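Local coordinates for manganese-binding protein (Chlamydia trachomatis, PDB 6NSI) that binds iron, manganese and nickel ions, with a preference for ferrous iron, and hands them to the membrane permease of an ABC importer, at residues W149-P158 with R275-L286; V223-T231 with I250-N261. One frame throughout, in Å; residues are numbered along the deposited sequence.

Contact 1. Residues W149-P158 with R275-L286; sequences WAARSLSTIP and RTITEELGGTVL
Chi1 of 167° swings the Trp149 indole away from its own backbone N and to the C-terminal tail at Val285 and Leu286. Thr156 has chi1 70°, which sets OG1 between its backbone N and carbonyl carbon and aims it at Thr284. Here the end of the long helix 129-154 packs beside the last helix, 266-280, at 16° between the short axes. A Schellman motif closes the last helix. Gly282 is its C-prime residue, and the tail then turns back along 149-157.

Three bonds tie the tail down. Trp149 NE1 donates to Leu286 O at 2.9 Å, in the indole plane but above the carbonyl plane. Leu286 N donates to Ser153 OG, which itself donates to Trp149 O. Thr156 OG1 accepts the N-H of Thr284 and donates its own hydrogen bond to Ser153 O. The backbones come close here, with Ile157 CA 4.0 Å from Gly283 CA.

Apolar side chains meet deeper in the contact. Ile157 CG2 rests on Leu281 CB, and Leu154 CD2 meets Ile277 CG2. Leu286 CD2 reaches the edge of the Arg152 guanidinium. The exposed Arg275 brings one tilted guanidinium face to Trp149: CZ2 lies over its centre, 4.0 Å from Arg275 CZ.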
loop_
_atom_site.group_PDB
_atom_site.type_symbol
_atom_site.label_atom_id
_atom_site.label_comp_id
_atom_site.label_asym_id
_atom_site.label_seq_id
_atom_site.Cartn_x
_atom_site.Cartn_y
_atom_site.Cartn_z
ATOM N N TRP A 149 9.637 13.999 3.684
ATOM C CA TRP A 149 9.904 14.321 2.285
ATOM C C TRP A 149 8.643 14.201 1.434
ATOM O O TRP A 149 8.372 15.058 0.584
ATOM C CB TRP A 149 10.999 13.405 1.734
ATOM C CG TRP A 149 11.111 13.471 0.233
ATOM C CD1 TRP A 149 11.735 14.442 -0.505
ATOM C CD2 TRP A 149 10.565 12.540 -0.712
ATOM N NE1 TRP A 149 11.626 14.162 -1.848
ATOM C CE2 TRP A 149 10.909 13.003 -2.004
ATOM C CE3 TRP A 149 9.826 11.355 -0.590
ATOM C CZ2 TRP A 149 10.530 12.326 -3.175
ATOM C CZ3 TRP A 149 9.458 10.673 -1.747
ATOM C CH2 TRP A 149 9.812 11.163 -3.028
ATOM N N ALA A 150 7.866 13.134 1.641
ATOM C CA ALA A 150 6.635 12.941 0.869
ATOM C C ALA A 150 5.634 14.054 1.156
ATOM O O ALA A 150 5.079 14.665 0.234
ATOM C CB ALA A 150 6.024 11.572 1.185
ATOM N N ALA A 151 5.411 14.342 2.446
ATOM C CA ALA A 151 4.437 15.359 2.816
ATOM C C ALA A 151 4.827 16.711 2.242
ATOM O O ALA A 151 3.980 17.441 1.720
ATOM C CB ALA A 151 4.310 15.423 4.336
ATOM N N ARG A 152 6.120 17.041 2.292
ATOM C CA ARG A 152 6.581 18.316 1.757
ATOM C C ARG A 152 6.434 18.367 0.241
ATOM O O ARG A 152 5.958 19.373 -0.308
ATOM C CB ARG A 152 8.034 18.568 2.174
ATOM C CG ARG A 152 8.197 19.070 3.618
ATOM C CD ARG A 152 9.563 18.693 4.221
ATOM N NE ARG A 152 10.544 18.371 3.178
ATOM C CZ ARG A 152 11.511 17.452 3.284
ATOM N NH1 ARG A 152 11.651 16.732 4.396
ATOM N NH2 ARG A 152 12.339 17.243 2.260
ATOM N N SER A 153 6.831 17.297 -0.456
ATOM C CA SER A 153 6.705 17.272 -1.913
ATOM C C SER A 153 5.243 17.327 -2.337
ATOM O O SER A 153 4.860 18.121 -3.207
ATOM C CB SER A 153 7.369 16.020 -2.487
ATOM O OG SER A 153 8.754 15.979 -2.182
ATOM N N LEU A 154 4.412 16.491 -1.727
ATOM C CA LEU A 154 3.013 16.450 -2.119
ATOM C C LEU A 154 2.292 17.733 -1.750
ATOM O O LEU A 154 1.286 18.070 -2.380
ATOM C CB LEU A 154 2.352 15.218 -1.502
ATOM C CG LEU A 154 2.901 13.904 -2.110
ATOM C CD1 LEU A 154 2.593 12.659 -1.260
ATOM C CD2 LEU A 154 2.381 13.713 -3.515
ATOM N N SER A 155 2.822 18.489 -0.784
ATOM C CA SER A 155 2.232 19.771 -0.421
ATOM C C SER A 155 2.409 20.834 -1.493
ATOM O O SER A 155 1.734 21.865 -1.430
ATOM C CB SER A 155 2.835 20.270 0.885
ATOM O OG SER A 155 2.147 19.664 1.957
ATOM N N THR A 156 3.296 20.613 -2.464
ATOM C CA THR A 156 3.500 21.580 -3.539
ATOM C C THR A 156 2.472 21.431 -4.663
ATOM O O THR A 156 2.379 22.308 -5.531
ATOM C CB THR A 156 4.929 21.446 -4.107
ATOM O OG1 THR A 156 5.051 20.216 -4.831
ATOM C CG2 THR A 156 5.991 21.468 -2.980
ATOM N N ILE A 157 1.719 20.338 -4.680
ATOM C CA ILE A 157 0.614 20.181 -5.622
ATOM C C ILE A 157 -0.391 21.297 -5.377
ATOM O O ILE A 157 -0.919 21.395 -4.260
ATOM C CB ILE A 157 -0.063 18.811 -5.457
ATOM C CG1 ILE A 157 0.927 17.696 -5.770
ATOM C CG2 ILE A 157 -1.365 18.737 -6.320
ATOM C CD1 ILE A 157 0.373 16.308 -5.454
ATOM N N PRO A 158 -0.688 22.149 -6.366
ATOM C CA PRO A 158 -1.743 23.152 -6.181
ATOM C C PRO A 158 -3.019 22.505 -5.666
ATOM O O PRO A 158 -3.433 21.447 -6.143
ATOM C CB PRO A 158 -1.937 23.735 -7.587
ATOM C CG PRO A 158 -0.654 23.453 -8.296
ATOM C CD PRO A 158 -0.143 22.157 -7.740
ATOM N N ARG A 275 6.955 10.878 -6.452
ATOM C CA ARG A 275 7.467 11.680 -7.561
ATOM C C ARG A 275 6.450 11.758 -8.692
ATOM O O ARG A 275 6.147 12.843 -9.195
ATOM C CB ARG A 275 8.780 11.085 -8.078
ATOM C CG ARG A 275 9.994 11.392 -7.216
ATOM C CD ARG A 275 11.278 10.707 -7.739
ATOM N NE ARG A 275 12.100 10.223 -6.630
ATOM C CZ ARG A 275 13.035 10.952 -6.020
ATOM N NH1 ARG A 275 13.277 12.198 -6.430
ATOM N NH2 ARG A 275 13.735 10.441 -5.004
ATOM N N THR A 276 5.922 10.599 -9.104
ATOM C CA THR A 276 4.936 10.544 -10.176
ATOM C C THR A 276 3.704 11.392 -9.849
ATOM O O THR A 276 3.294 12.242 -10.646
ATOM C CB THR A 276 4.561 9.083 -10.439
ATOM O OG1 THR A 276 5.752 8.372 -10.805
ATOM C CG2 THR A 276 3.513 8.953 -11.588
ATOM N N ILE A 277 3.124 11.205 -8.665
ATOM C CA ILE A 277 1.909 11.951 -8.341
ATOM C C ILE A 277 2.208 13.446 -8.229
ATOM O O ILE A 277 1.457 14.282 -8.751
ATOM C CB ILE A 277 1.279 11.373 -7.061
ATOM C CG1 ILE A 277 0.758 9.959 -7.366
ATOM C CG2 ILE A 277 0.162 12.309 -6.488
ATOM C CD1 ILE A 277 0.147 9.271 -6.194
ATOM N N THR A 278 3.315 13.811 -7.576
ATOM C CA THR A 278 3.649 15.230 -7.418
ATOM C C THR A 278 3.847 15.905 -8.772
ATOM O O THR A 278 3.278 16.973 -9.038
ATOM C CB THR A 278 4.906 15.393 -6.548
ATOM O OG1 THR A 278 4.699 14.765 -5.279
ATOM C CG2 THR A 278 5.224 16.876 -6.297
ATOM N N GLU A 279 4.634 15.284 -9.658
ATOM C CA GLU A 279 4.935 15.934 -10.933
ATOM C C GLU A 279 3.695 16.051 -11.810
ATOM O O GLU A 279 3.462 17.095 -12.437
ATOM C CB GLU A 279 6.031 15.165 -11.677
ATOM C CG GLU A 279 7.442 15.518 -11.241
ATOM C CD GLU A 279 8.496 14.659 -11.924
ATOM O OE1 GLU A 279 8.134 13.848 -12.813
ATOM O OE2 GLU A 279 9.684 14.791 -11.559
ATOM N N GLU A 280 2.887 14.990 -11.876
ATOM C CA GLU A 280 1.763 15.004 -12.811
ATOM C C GLU A 280 0.647 15.926 -12.345
ATOM O O GLU A 280 -0.066 16.490 -13.186
ATOM C CB GLU A 280 1.226 13.589 -13.022
ATOM C CG GLU A 280 2.229 12.652 -13.708
ATOM C CD GLU A 280 2.240 12.778 -15.225
ATOM O OE1 GLU A 280 2.745 11.847 -15.891
ATOM O OE2 GLU A 280 1.744 13.808 -15.754
ATOM N N LEU A 281 0.471 16.092 -11.028
ATOM C CA LEU A 281 -0.537 17.004 -10.482
ATOM C C LEU A 281 -0.029 18.445 -10.319
ATOM O O LEU A 281 -0.753 19.302 -9.790
ATOM C CB LEU A 281 -1.069 16.467 -9.151
ATOM C CG LEU A 281 -1.846 15.142 -9.368
ATOM C CD1 LEU A 281 -2.464 14.669 -8.076
ATOM C CD2 LEU A 281 -2.913 15.325 -10.406
ATOM N N GLY A 282 1.179 18.741 -10.779
ATOM C CA GLY A 282 1.620 20.113 -10.909
ATOM C C GLY A 282 2.521 20.619 -9.807
ATOM O O GLY A 282 2.812 21.825 -9.780
ATOM N N GLY A 283 2.968 19.747 -8.897
ATOM C CA GLY A 283 3.882 20.131 -7.844
ATOM C C GLY A 283 5.334 20.048 -8.273
ATOM O O GLY A 283 5.667 19.831 -9.442
ATOM N N THR A 284 6.220 20.216 -7.288
ATOM C CA THR A 284 7.660 20.132 -7.510
ATOM C C THR A 284 8.267 19.239 -6.444
ATOM O O THR A 284 8.055 19.465 -5.250
ATOM C CB THR A 284 8.320 21.524 -7.487
ATOM O OG1 THR A 284 7.659 22.389 -8.418
ATOM C CG2 THR A 284 9.809 21.427 -7.836
ATOM N N VAL A 285 9.002 18.222 -6.878
ATOM C CA VAL A 285 9.587 17.245 -5.969
ATOM C C VAL A 285 10.786 17.865 -5.255
ATOM O O VAL A 285 11.716 18.366 -5.896
ATOM C CB VAL A 285 9.998 15.981 -6.739
ATOM C CG1 VAL A 285 10.682 15.006 -5.822
ATOM C CG2 VAL A 285 8.782 15.349 -7.441
ATOM N N LEU A 286 10.772 17.827 -3.928
ATOM C CA LEU A 286 11.932 18.276 -3.169
ATOM C C LEU A 286 13.112 17.325 -3.367
ATOM O O LEU A 286 12.942 16.120 -3.574
ATOM C CB LEU A 286 11.584 18.375 -1.688
ATOM C CG LEU A 286 10.991 19.712 -1.245
ATOM C CD1 LEU A 286 9.602 19.946 -1.857
ATOM C CD2 LEU A 286 10.957 19.778 0.283
HETATM O O HOH W 1 3.596 24.192 -8.139
#

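Contact 2. Residues V223-T231 with I250-N261; sequences VEVVFLEDT and IRLAKSPLYSDN. With FE (Fe (III) ion), chain B.
Val225 and Val226 pair in parallel with Arg251 and Leu252, side chains alternating between the faces of this short ladder. On one face the Arg251 guanidinium lies across Val225, with CB under the centre of its plane, 3.8 Å from CZ. Its NH2 forms a salt bridge with Glu280. Val225 CG2 fits against Ala253. On the opposite face Ile250 CD1 touches Val226 CG1 at 3.7 Å. Leu252 drops its CD2 between Val226 CG2 and Leu228 CG, and helix 235-242 packs on this group.

Residues 253-256 then loop away between two separate ladders, and the register shifts by two between Val226 and Glu229. Two waters bridge the segments here: one joins Leu228 N to Ala253 O, the other Leu228 O to Ser255 O. Phe227 is met obliquely by Ala253 CB, 3.5 Å from its CD2, and by Leu257 CD1, which presses on its CB.

The two segments pair again through Leu257 N to Leu228 O and Asp230 N to Leu257 O. Asp230 CG is turned opposite its backbone N (chi1 -169°), which brings the carboxylate to Tyr258 and Asn261. It crosses the Tyr258 ring obliquely, CG 3.4 Å from CE2, with the planes 30° apart. Asn261 ND2 meets the anti lone pair of Asp230 OD2 at 3.1 Å, almost straight. Ser259 OG donates to Glu229 OE1 from above the carboxylate plane; OE1 also hydrogen-bonds His168 ND1, a second-shell grip on a metal ligand. Asp260 OD1 (2.0 Å) and OD2 (2.4 Å) bind the ferric ion, completing with His36, His102 and His168 the metal site of this solute-binding protein.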
loop_
_atom_site.group_PDB
_atom_site.type_symbol
_atom_site.label_atom_id
_atom_site.label_comp_id
_atom_site.label_asym_id
_atom_site.label_seq_id
_atom_site.Cartn_x
_atom_site.Cartn_y
_atom_site.Cartn_z
ATOM N N VAL A 223 -10.018 17.334 -13.441
ATOM C CA VAL A 223 -8.831 16.499 -13.380
ATOM C C VAL A 223 -8.232 16.397 -14.780
ATOM O O VAL A 223 -8.944 16.115 -15.751
ATOM C CB VAL A 223 -9.203 15.111 -12.823
ATOM C CG1 VAL A 223 -8.028 14.186 -12.874
ATOM C CG2 VAL A 223 -9.742 15.203 -11.399
ATOM N N GLU A 224 -6.915 16.608 -14.901
ATOM C CA GLU A 224 -6.285 16.569 -16.212
ATOM C C GLU A 224 -5.530 15.278 -16.484
ATOM O O GLU A 224 -5.225 14.989 -17.648
ATOM C CB GLU A 224 -5.313 17.747 -16.377
ATOM C CG GLU A 224 -5.942 19.106 -16.193
ATOM C CD GLU A 224 -4.885 20.183 -15.998
ATOM O OE1 GLU A 224 -3.881 20.180 -16.747
ATOM O OE2 GLU A 224 -5.033 21.004 -15.072
ATOM N N VAL A 225 -5.233 14.496 -15.446
ATOM C CA VAL A 225 -4.444 13.286 -15.592
ATOM C C VAL A 225 -4.996 12.214 -14.657
ATOM O O VAL A 225 -5.490 12.504 -13.560
ATOM C CB VAL A 225 -2.944 13.585 -15.324
ATOM C CG1 VAL A 225 -2.794 14.327 -14.017
ATOM C CG2 VAL A 225 -2.110 12.308 -15.360
ATOM N N VAL A 226 -4.924 10.961 -15.115
ATOM C CA VAL A 226 -5.323 9.797 -14.336
ATOM C C VAL A 226 -4.141 8.831 -14.309
ATOM O O VAL A 226 -3.275 8.857 -15.181
ATOM C CB VAL A 226 -6.582 9.134 -14.934
ATOM C CG1 VAL A 226 -7.710 10.162 -15.065
ATOM C CG2 VAL A 226 -6.264 8.547 -16.309
ATOM N N PHE A 227 -4.120 7.950 -13.313
ATOM C CA PHE A 227 -2.941 7.132 -13.043
ATOM C C PHE A 227 -3.238 5.645 -13.234
ATOM O O PHE A 227 -3.979 5.050 -12.446
ATOM C CB PHE A 227 -2.426 7.385 -11.626
ATOM C CG PHE A 227 -1.954 8.799 -11.395
ATOM C CD1 PHE A 227 -2.863 9.804 -11.046
ATOM C CD2 PHE A 227 -0.605 9.125 -11.525
ATOM C CE1 PHE A 227 -2.427 11.115 -10.809
ATOM C CE2 PHE A 227 -0.155 10.458 -11.291
ATOM C CZ PHE A 227 -1.066 11.435 -10.941
ATOM N N LEU A 228 -2.590 5.043 -14.225
ATOM C CA LEU A 228 -2.545 3.592 -14.369
ATOM C C LEU A 228 -1.719 2.976 -13.255
ATOM O O LEU A 228 -0.822 3.615 -12.708
ATOM C CB LEU A 228 -1.911 3.212 -15.709
ATOM C CG LEU A 228 -2.632 3.790 -16.925
ATOM C CD1 LEU A 228 -1.738 3.687 -18.156
ATOM C CD2 LEU A 228 -3.901 3.013 -17.136
ATOM N N GLU A 229 -2.012 1.706 -12.941
ATOM C CA GLU A 229 -1.251 0.940 -11.963
ATOM C C GLU A 229 -0.640 -0.282 -12.624
ATOM O O GLU A 229 -1.276 -0.945 -13.452
ATOM C CB GLU A 229 -2.107 0.482 -10.769
ATOM C CG GLU A 229 -2.792 1.623 -10.029
ATOM C CD GLU A 229 -4.013 1.161 -9.249
ATOM O OE1 GLU A 229 -4.056 -0.034 -8.861
ATOM O OE2 GLU A 229 -4.921 1.994 -9.016
ATOM N N ASP A 230 0.568 -0.591 -12.182
ATOM C CA ASP A 230 1.310 -1.776 -12.657
ATOM C C ASP A 230 0.458 -2.981 -12.296
ATOM O O ASP A 230 -0.146 -2.964 -11.247
ATOM C CB ASP A 230 2.636 -1.916 -11.923
ATOM C CG ASP A 230 3.559 -2.950 -12.531
ATOM O OD1 ASP A 230 4.002 -2.732 -13.623
ATOM O OD2 ASP A 230 3.788 -3.949 -11.904
ATOM N N THR A 231 0.282 -3.900 -13.238
ATOM C CA THR A 231 -0.439 -5.202 -13.128
ATOM C C THR A 231 -1.969 -5.095 -13.055
ATOM O O THR A 231 -2.583 -6.129 -13.128
ATOM C CB THR A 231 -0.033 -6.077 -11.933
ATOM O OG1 THR A 231 -0.716 -5.557 -10.800
ATOM C CG2 THR A 231 1.449 -6.142 -11.657
ATOM N N ILE A 250 -7.498 15.481 -21.054
ATOM C CA ILE A 250 -7.353 14.380 -20.101
ATOM C C ILE A 250 -6.342 13.385 -20.666
ATOM O O ILE A 250 -6.417 12.989 -21.837
ATOM C CB ILE A 250 -8.706 13.698 -19.812
ATOM C CG1 ILE A 250 -8.519 12.551 -18.833
ATOM C CG2 ILE A 250 -9.325 13.144 -21.088
ATOM C CD1 ILE A 250 -7.902 12.968 -17.527
ATOM N N ARG A 251 -5.381 12.976 -19.848
ATOM C CA ARG A 251 -4.313 12.106 -20.304
ATOM C C ARG A 251 -4.026 11.067 -19.232
ATOM O O ARG A 251 -4.453 11.194 -18.081
ATOM C CB ARG A 251 -3.048 12.905 -20.604
ATOM C CG ARG A 251 -2.523 13.603 -19.357
ATOM C CD ARG A 251 -1.489 14.664 -19.665
ATOM N NE ARG A 251 -0.648 14.884 -18.494
ATOM C CZ ARG A 251 -0.844 15.843 -17.593
ATOM N NH1 ARG A 251 -1.860 16.707 -17.724
ATOM N NH2 ARG A 251 -0.017 15.938 -16.556
ATOM N N LEU A 252 -3.290 10.031 -19.627
ATOM C CA LEU A 252 -2.743 9.047 -18.703
ATOM C C LEU A 252 -1.404 9.547 -18.182
ATOM O O LEU A 252 -0.631 10.156 -18.927
ATOM C CB LEU A 252 -2.551 7.689 -19.392
ATOM C CG LEU A 252 -3.691 7.021 -20.170
ATOM C CD1 LEU A 252 -3.132 5.900 -21.052
ATOM C CD2 LEU A 252 -4.773 6.471 -19.229
ATOM N N ALA A 253 -1.128 9.286 -16.905
ATOM C CA ALA A 253 0.171 9.649 -16.361
ATOM C C ALA A 253 1.267 8.905 -17.109
ATOM O O ALA A 253 1.045 7.822 -17.659
ATOM C CB ALA A 253 0.234 9.343 -14.865
ATOM N N LYS A 254 2.458 9.506 -17.149
ATOM C CA LYS A 254 3.554 8.912 -17.909
ATOM C C LYS A 254 3.952 7.559 -17.329
ATOM O O LYS A 254 3.930 6.539 -18.027
ATOM C CB LYS A 254 4.749 9.866 -17.937
ATOM C CG LYS A 254 4.739 10.871 -19.084
ATOM C CD LYS A 254 5.019 10.195 -20.435
ATOM C CE LYS A 254 4.079 10.717 -21.515
ATOM N NZ LYS A 254 3.675 9.645 -22.460
ATOM N N SER A 255 4.303 7.526 -16.023
ATOM C CA SER A 255 4.724 6.283 -15.383
ATOM C C SER A 255 3.588 5.677 -14.571
ATOM O O SER A 255 2.784 6.406 -13.986
ATOM C CB SER A 255 5.912 6.512 -14.439
ATOM O OG SER A 255 6.847 7.421 -14.988
ATOM N N PRO A 256 3.532 4.347 -14.490
ATOM C CA PRO A 256 2.479 3.704 -13.696
ATOM C C PRO A 256 2.772 3.834 -12.212
ATOM O O PRO A 256 3.924 3.986 -11.792
ATOM C CB PRO A 256 2.525 2.238 -14.156
ATOM C CG PRO A 256 3.939 2.022 -14.602
ATOM C CD PRO A 256 4.445 3.367 -15.116
ATOM N N LEU A 257 1.707 3.805 -11.415
ATOM C CA LEU A 257 1.868 3.730 -9.976
ATOM C C LEU A 257 1.933 2.268 -9.558
ATOM O O LEU A 257 1.474 1.377 -10.269
ATOM C CB LEU A 257 0.714 4.438 -9.267
ATOM C CG LEU A 257 0.505 5.932 -9.537
ATOM C CD1 LEU A 257 -0.738 6.397 -8.751
ATOM C CD2 LEU A 257 1.725 6.727 -9.083
ATOM N N TYR A 258 2.522 2.019 -8.401
ATOM C CA TYR A 258 2.567 0.665 -7.859
ATOM C C TYR A 258 1.653 0.624 -6.647
ATOM O O TYR A 258 1.981 1.179 -5.596
ATOM C CB TYR A 258 4.000 0.259 -7.534
ATOM C CG TYR A 258 4.792 0.095 -8.808
ATOM C CD1 TYR A 258 5.261 1.210 -9.507
ATOM C CD2 TYR A 258 5.037 -1.162 -9.340
ATOM C CE1 TYR A 258 5.970 1.069 -10.696
ATOM C CE2 TYR A 258 5.741 -1.306 -10.523
ATOM C CZ TYR A 258 6.205 -0.190 -11.195
ATOM O OH TYR A 258 6.909 -0.344 -12.377
ATOM N N SER A 259 0.498 -0.018 -6.812
ATOM C CA SER A 259 -0.530 -0.054 -5.781
ATOM C C SER A 259 -0.365 -1.259 -4.853
ATOM O O SER A 259 -0.250 -1.109 -3.634
ATOM C CB SER A 259 -1.906 -0.100 -6.449
ATOM O OG SER A 259 -1.982 -1.258 -7.273
ATOM N N ASP A 260 -0.374 -2.463 -5.419
ATOM C CA ASP A 260 -0.427 -3.689 -4.641
ATOM C C ASP A 260 0.901 -4.431 -4.646
ATOM O O ASP A 260 0.989 -5.552 -4.119
ATOM C CB ASP A 260 -1.539 -4.594 -5.170
ATOM C CG ASP A 260 -2.938 -4.084 -4.827
ATOM O OD1 ASP A 260 -3.106 -3.298 -3.855
ATOM O OD2 ASP A 260 -3.882 -4.491 -5.537
ATOM N N ASN A 261 1.936 -3.848 -5.240
ATOM C CA ASN A 261 3.197 -4.552 -5.376
ATOM C C ASN A 261 4.328 -3.532 -5.351
ATOM O O ASN A 261 4.112 -2.337 -5.141
ATOM C CB ASN A 261 3.224 -5.415 -6.647
ATOM C CG ASN A 261 3.204 -4.585 -7.941
ATOM O OD1 ASN A 261 2.778 -3.429 -7.954
ATOM N ND2 ASN A 261 3.639 -5.194 -9.040
HETATM FE FE FE B . -5.152 -3.354 -3.795
HETATM O O HOH W 2 -4.432 16.561 -19.821
HETATM O O HOH W 3 0.173 6.252 -13.442
HETATM O O HOH W 4 -0.306 6.079 -15.755
HETATM O O HOH W 5 0.629 -2.174 -8.642
#

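The two contacts lie 15 Å apart between centres and meet through Glu280 of the last helix. Its OE2 forms a salt bridge with Arg251 NH2 at 2.9 Å, and its OE1 is 2.7 Å from Lys254 N, probably a hydrogen bond. Thr276 CG2 also packs on Ser255 O, 3.6 Å away. Along the chain, contact 2 is nested inside the loop that contact 1 closes, and helix 266-280 follows strand 251-252. Contact 2 supplies Asp260 to the iron. Contact 1 is farther off: the Ile277 side chain is about 14 Å from the ion. The helix thus links the tail packing to the segment that carries the metal ligand.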